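Local coordinates for putative dihydrodipicolinate synthase family protein (Coccidioides immitis, PDB 3QFE), which is a putative member of the dihydrodipicolinate synthase family, a group of proteins built on the TIM-barrel fold, at residues 132-146 with 164-177. Sequence-based numbering, arbitrary orientation.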
loop_
_atom_site.group_PDB
_atom_site.type_symbol
_atom_site.label_atom_id
_atom_site.label_comp_id
_atom_site.label_asym_id
_atom_site.label_seq_id
_atom_site.Cartn_x
_atom_site.Cartn_y
_atom_site.Cartn_z
ATOM N N ASP A 132 -19.188 4.517 10.370
ATOM C CA ASP A 132 -20.081 5.690 10.402
ATOM C C ASP A 132 -19.477 6.874 11.180
ATOM O O ASP A 132 -19.429 8.001 10.692
ATOM C CB ASP A 132 -21.437 5.328 11.027
ATOM C CG ASP A 132 -22.348 4.522 10.081
ATOM O OD1 ASP A 132 -21.967 4.240 8.908
ATOM O OD2 ASP A 132 -23.471 4.167 10.528
ATOM N N ASP A 133 -19.014 6.599 12.392
ATOM C CA ASP A 133 -18.427 7.614 13.257
ATOM C C ASP A 133 -17.118 8.182 12.682
ATOM O O ASP A 133 -16.880 9.403 12.695
ATOM C CB ASP A 133 -18.196 7.000 14.625
ATOM C CG ASP A 133 -18.000 8.031 15.701
ATOM O OD1 ASP A 133 -18.272 9.225 15.452
ATOM O OD2 ASP A 133 -17.569 7.637 16.801
ATOM N N VAL A 134 -16.290 7.296 12.139
ATOM C CA VAL A 134 -15.031 7.708 11.587
ATOM C C VAL A 134 -15.168 8.577 10.336
ATOM O O VAL A 134 -14.527 9.631 10.272
ATOM C CB VAL A 134 -14.051 6.518 11.394
ATOM C CG1 VAL A 134 -12.916 6.910 10.467
ATOM C CG2 VAL A 134 -13.494 6.073 12.740
ATOM N N SER A 135 -16.001 8.161 9.366
ATOM C CA SER A 135 -16.188 8.928 8.106
ATOM C C SER A 135 -16.688 10.314 8.403
ATOM O O SER A 135 -16.218 11.294 7.854
ATOM C CB SER A 135 -17.228 8.300 7.185
ATOM O OG SER A 135 -17.039 6.916 7.056
ATOM N N CYS A 136 -17.681 10.360 9.267
ATOM C CA CYS A 136 -18.320 11.581 9.670
ATOM C C CYS A 136 -17.365 12.564 10.378
ATOM O O CYS A 136 -17.454 13.767 10.146
ATOM C CB CYS A 136 -19.541 11.213 10.526
ATOM S SG CYS A 136 -20.202 12.501 11.537
ATOM N N GLN A 137 -16.446 12.066 11.214
ATOM C CA GLN A 137 -15.531 12.953 11.956
ATOM C C GLN A 137 -14.235 13.275 11.213
ATOM O O GLN A 137 -13.555 14.258 11.548
ATOM C CB GLN A 137 -15.206 12.386 13.337
ATOM C CG GLN A 137 -16.390 12.342 14.307
ATOM C CD GLN A 137 -15.935 12.180 15.734
ATOM O OE1 GLN A 137 -15.193 13.008 16.263
ATOM N NE2 GLN A 137 -16.367 11.111 16.371
ATOM N N SER A 138 -13.911 12.460 10.203
ATOM C CA SER A 138 -12.622 12.526 9.542
ATOM C C SER A 138 -12.522 13.715 8.594
ATOM O O SER A 138 -13.403 13.935 7.764
ATOM C CB SER A 138 -12.293 11.228 8.790
ATOM O OG SER A 138 -11.121 11.400 7.992
ATOM N N PRO A 139 -11.435 14.490 8.725
ATOM C CA PRO A 139 -11.201 15.598 7.809
ATOM C C PRO A 139 -10.683 15.154 6.448
ATOM O O PRO A 139 -10.586 15.976 5.543
ATOM C CB PRO A 139 -10.149 16.450 8.527
ATOM C CG PRO A 139 -9.558 15.578 9.572
ATOM C CD PRO A 139 -10.567 14.533 9.921
ATOM N N LEU A 140 -10.350 13.879 6.303
ATOM C CA LEU A 140 -9.855 13.348 5.038
ATOM C C LEU A 140 -10.792 12.237 4.522
ATOM O O LEU A 140 -11.439 11.550 5.316
ATOM C CB LEU A 140 -8.414 12.808 5.196
ATOM C CG LEU A 140 -7.230 13.793 5.340
ATOM C CD1 LEU A 140 -5.927 13.055 5.591
ATOM C CD2 LEU A 140 -7.061 14.757 4.158
ATOM N N PRO A 141 -10.867 12.060 3.197
ATOM C CA PRO A 141 -11.662 10.939 2.650
ATOM C C PRO A 141 -11.143 9.562 3.127
ATOM O O PRO A 141 -9.938 9.370 3.273
ATOM C CB PRO A 141 -11.496 11.089 1.132
ATOM C CG PRO A 141 -11.079 12.509 0.900
ATOM C CD PRO A 141 -10.362 12.967 2.143
ATOM N N VAL A 142 -12.055 8.619 3.321
ATOM C CA VAL A 142 -11.751 7.354 3.987
ATOM C C VAL A 142 -11.773 6.145 3.036
ATOM O O VAL A 142 -12.713 5.959 2.288
ATOM C CB VAL A 142 -12.739 7.125 5.175
ATOM C CG1 VAL A 142 -12.704 5.686 5.690
ATOM C CG2 VAL A 142 -12.470 8.138 6.295
ATOM N N VAL A 143 -10.715 5.339 3.078
ATOM C CA VAL A 143 -10.684 4.062 2.363
ATOM C C VAL A 143 -10.725 2.928 3.404
ATOM O O VAL A 143 -9.874 2.855 4.302
ATOM C CB VAL A 143 -9.442 3.931 1.422
ATOM C CG1 VAL A 143 -9.473 2.602 0.664
ATOM C CG2 VAL A 143 -9.396 5.079 0.419
ATOM N N ILE A 144 -11.725 2.064 3.277
ATOM C CA ILE A 144 -11.883 0.909 4.151
ATOM C C ILE A 144 -10.709 -0.001 3.872
ATOM O O ILE A 144 -10.370 -0.242 2.701
ATOM C CB ILE A 144 -13.209 0.172 3.875
ATOM C CG1 ILE A 144 -14.398 1.074 4.202
ATOM C CG2 ILE A 144 -13.298 -1.134 4.668
ATOM C CD1 ILE A 144 -15.720 0.630 3.555
ATOM N N TYR A 145 -10.051 -0.442 4.938
ATOM C CA TYR A 145 -8.913 -1.347 4.833
ATOM C C TYR A 145 -9.393 -2.677 5.357
ATOM O O TYR A 145 -9.540 -2.868 6.561
ATOM C CB TYR A 145 -7.759 -0.832 5.680
ATOM C CG TYR A 145 -6.385 -1.466 5.472
ATOM C CD1 TYR A 145 -5.267 -0.903 6.091
ATOM C CD2 TYR A 145 -6.198 -2.615 4.675
ATOM C CE1 TYR A 145 -3.991 -1.452 5.942
ATOM C CE2 TYR A 145 -4.923 -3.188 4.517
ATOM C CZ TYR A 145 -3.817 -2.593 5.151
ATOM O OH TYR A 145 -2.533 -3.105 5.023
ATOM N N ASN A 146 -9.670 -3.592 4.444
ATOM C CA ASN A 146 -10.136 -4.906 4.819
ATOM C C ASN A 146 -8.966 -5.879 4.929
ATOM O O ASN A 146 -8.528 -6.434 3.917
ATOM C CB ASN A 146 -11.161 -5.408 3.794
ATOM C CG ASN A 146 -12.086 -6.474 4.364
ATOM O OD1 ASN A 146 -12.063 -6.761 5.564
ATOM N ND2 ASN A 146 -12.920 -7.061 3.501
ATOM N N ILE A 164 -21.883 0.500 4.344
ATOM C CA ILE A 164 -21.031 1.566 4.872
ATOM C C ILE A 164 -20.849 2.706 3.880
ATOM O O ILE A 164 -20.902 3.870 4.264
ATOM C CB ILE A 164 -19.642 1.052 5.276
ATOM C CG1 ILE A 164 -19.742 0.179 6.530
ATOM C CG2 ILE A 164 -18.697 2.236 5.496
ATOM C CD1 ILE A 164 -18.556 -0.789 6.715
ATOM N N ALA A 165 -20.625 2.364 2.616
ATOM C CA ALA A 165 -20.363 3.363 1.578
ATOM C C ALA A 165 -21.590 4.214 1.210
ATOM O O ALA A 165 -21.466 5.410 0.958
ATOM C CB ALA A 165 -19.772 2.692 0.326
ATOM N N ARG A 166 -22.768 3.599 1.191
ATOM C CA ARG A 166 -23.992 4.309 0.811
ATOM C C ARG A 166 -24.423 5.304 1.890
ATOM O O ARG A 166 -24.985 6.351 1.580
ATOM C CB ARG A 166 -25.128 3.323 0.480
ATOM N N LYS A 167 -24.141 4.976 3.147
ATOM C CA LYS A 167 -24.463 5.848 4.284
ATOM C C LYS A 167 -23.413 6.954 4.510
ATOM O O LYS A 167 -23.647 7.886 5.279
ATOM C CB LYS A 167 -24.629 4.994 5.559
ATOM C CG LYS A 167 -24.773 5.763 6.893
ATOM C CD LYS A 167 -26.154 6.417 7.061
ATOM C CE LYS A 167 -26.260 7.167 8.390
ATOM N NZ LYS A 167 -26.265 6.235 9.563
ATOM N N ASN A 168 -22.266 6.849 3.838
ATOM C CA ASN A 168 -21.115 7.696 4.141
ATOM C C ASN A 168 -20.378 8.212 2.904
ATOM O O ASN A 168 -19.412 7.593 2.476
ATOM C CB ASN A 168 -20.114 6.924 5.003
ATOM C CG ASN A 168 -20.684 6.492 6.323
ATOM O OD1 ASN A 168 -21.152 7.316 7.108
ATOM N ND2 ASN A 168 -20.623 5.187 6.597
ATOM N N PRO A 169 -20.801 9.370 2.356
ATOM C CA PRO A 169 -20.191 9.903 1.116
ATOM C C PRO A 169 -18.710 10.274 1.274
ATOM O O PRO A 169 -18.008 10.454 0.287
ATOM C CB PRO A 169 -21.024 11.159 0.816
ATOM C CG PRO A 169 -22.262 11.065 1.702
ATOM C CD PRO A 169 -21.829 10.276 2.908
ATOM N N ASN A 170 -18.240 10.382 2.515
ATOM C CA ASN A 170 -16.820 10.588 2.766
ATOM C C ASN A 170 -16.012 9.279 2.689
ATOM O O ASN A 170 -14.784 9.286 2.824
ATOM C CB ASN A 170 -16.631 11.300 4.110
ATOM C CG ASN A 170 -15.230 11.830 4.307
ATOM O OD1 ASN A 170 -14.610 12.353 3.376
ATOM N ND2 ASN A 170 -14.722 11.709 5.527
ATOM N N VAL A 171 -16.702 8.154 2.503
ATOM C CA VAL A 171 -16.019 6.885 2.254
ATOM C C VAL A 171 -15.858 6.784 0.760
ATOM O O VAL A 171 -16.847 6.839 0.017
ATOM C CB VAL A 171 -16.780 5.662 2.812
ATOM C CG1 VAL A 171 -16.301 4.364 2.165
ATOM C CG2 VAL A 171 -16.666 5.615 4.358
ATOM N N VAL A 172 -14.611 6.650 0.321
ATOM C CA VAL A 172 -14.300 6.723 -1.102
ATOM C C VAL A 172 -13.606 5.484 -1.710
ATOM O O VAL A 172 -13.144 5.536 -2.848
ATOM C CB VAL A 172 -13.445 7.984 -1.416
ATOM C CG1 VAL A 172 -14.253 9.258 -1.144
ATOM C CG2 VAL A 172 -12.140 7.973 -0.625
ATOM N N GLY A 173 -13.528 4.391 -0.965
ATOM C CA GLY A 173 -12.966 3.169 -1.502
ATOM C C GLY A 173 -12.763 2.092 -0.462
ATOM O O GLY A 173 -13.139 2.271 0.691
ATOM N N VAL A 174 -12.165 0.977 -0.882
ATOM C CA VAL A 174 -11.866 -0.168 -0.023
ATOM C C VAL A 174 -10.578 -0.784 -0.592
ATOM O O VAL A 174 -10.420 -0.813 -1.799
ATOM C CB VAL A 174 -13.057 -1.220 0.011
ATOM C CG1 VAL A 174 -13.417 -1.756 -1.391
ATOM C CG2 VAL A 174 -12.736 -2.395 0.921
ATOM N N LYS A 175 -9.636 -1.185 0.265
ATOM C CA LYS A 175 -8.571 -2.088 -0.126
ATOM C C LYS A 175 -8.976 -3.479 0.320
ATOM O O LYS A 175 -9.143 -3.725 1.509
ATOM C CB LYS A 175 -7.232 -1.711 0.511
ATOM C CG LYS A 175 -6.090 -2.763 0.299
ATOM C CD LYS A 175 -4.731 -2.271 0.798
ATOM C CE LYS A 175 -3.645 -3.389 0.977
ATOM N NZ LYS A 175 -2.262 -2.825 1.434
ATOM N N LEU A 176 -9.135 -4.384 -0.640
ATOM C CA LEU A 176 -9.360 -5.806 -0.345
ATOM C C LEU A 176 -8.017 -6.542 -0.411
ATOM O O LEU A 176 -7.300 -6.434 -1.398
ATOM C CB LEU A 176 -10.344 -6.404 -1.339
ATOM C CG LEU A 176 -11.677 -5.684 -1.540
ATOM C CD1 LEU A 176 -12.273 -6.057 -2.880
ATOM C CD2 LEU A 176 -12.635 -6.046 -0.426
ATOM N N THR A 177 -7.652 -7.275 0.633
ATOM C CA THR A 177 -6.312 -7.869 0.667
ATOM C C THR A 177 -6.267 -9.118 -0.195
ATOM O O THR A 177 -5.372 -9.252 -1.048
ATOM C CB THR A 177 -5.855 -8.213 2.086
ATOM O OG1 THR A 177 -6.820 -9.093 2.687
ATOM C CG2 THR A 177 -5.657 -6.911 2.925
#
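The carbonyl oxygen of Leu140 is gripped by two side chains: Ser138 OG, two residues back in the same loop, meets Leu140 O in the carbonyl plane at 2.7 Å, whereas Asn170 ND2, reaching across, donates from above that plane over 3.3 Å. The same amide nitrogen makes a shorter bond of 2.8 Å to Ser135 O, on a lone pair. With CG anti to the backbone N (chi1 -167°), the Asn170 amide enters the bend that leads from helix 124-137 into strand 142-146, where its ND2 joins Ser135, in the last turn of the helix, to Leu140 in the loop that follows. Between the ends of the two helices, Asn168 ND2 makes a nearly straight bond to the anti side of Asp132 OD1 at 2.8 Å, the carboxylate and amide planes 66° apart. Asn168 ND2 also donates to Ile164 O in the last turn of the preceding helix 158-167; Lys167 NZ adds a long salt bridge to Asp132 OD2.

In this TIM barrel two successive helix-to-strand connections lie side by side, in contact at the C-terminal ends of helices 124-137 and 158-167 and through the adjacent parallel strands 142-146 and 171-176. Backbone bonds between the strands run from Val142 N to Asn170 O through to Asn146 N to Lys175 O. On the face of the sheet turned to the helices, Ile144 CD1 touches both Ile164 CG2 (3.9 Å) and Val171 CG1 (4.0 Å), while Ile144 CB packs on Val174 CG2. On the other face, the extended Lys175 chain runs alongside the Tyr145 side chain, its CE 3.8 Å from Tyr145 CE2; the phenol oxygen is hydrogen-bonded to Thr54.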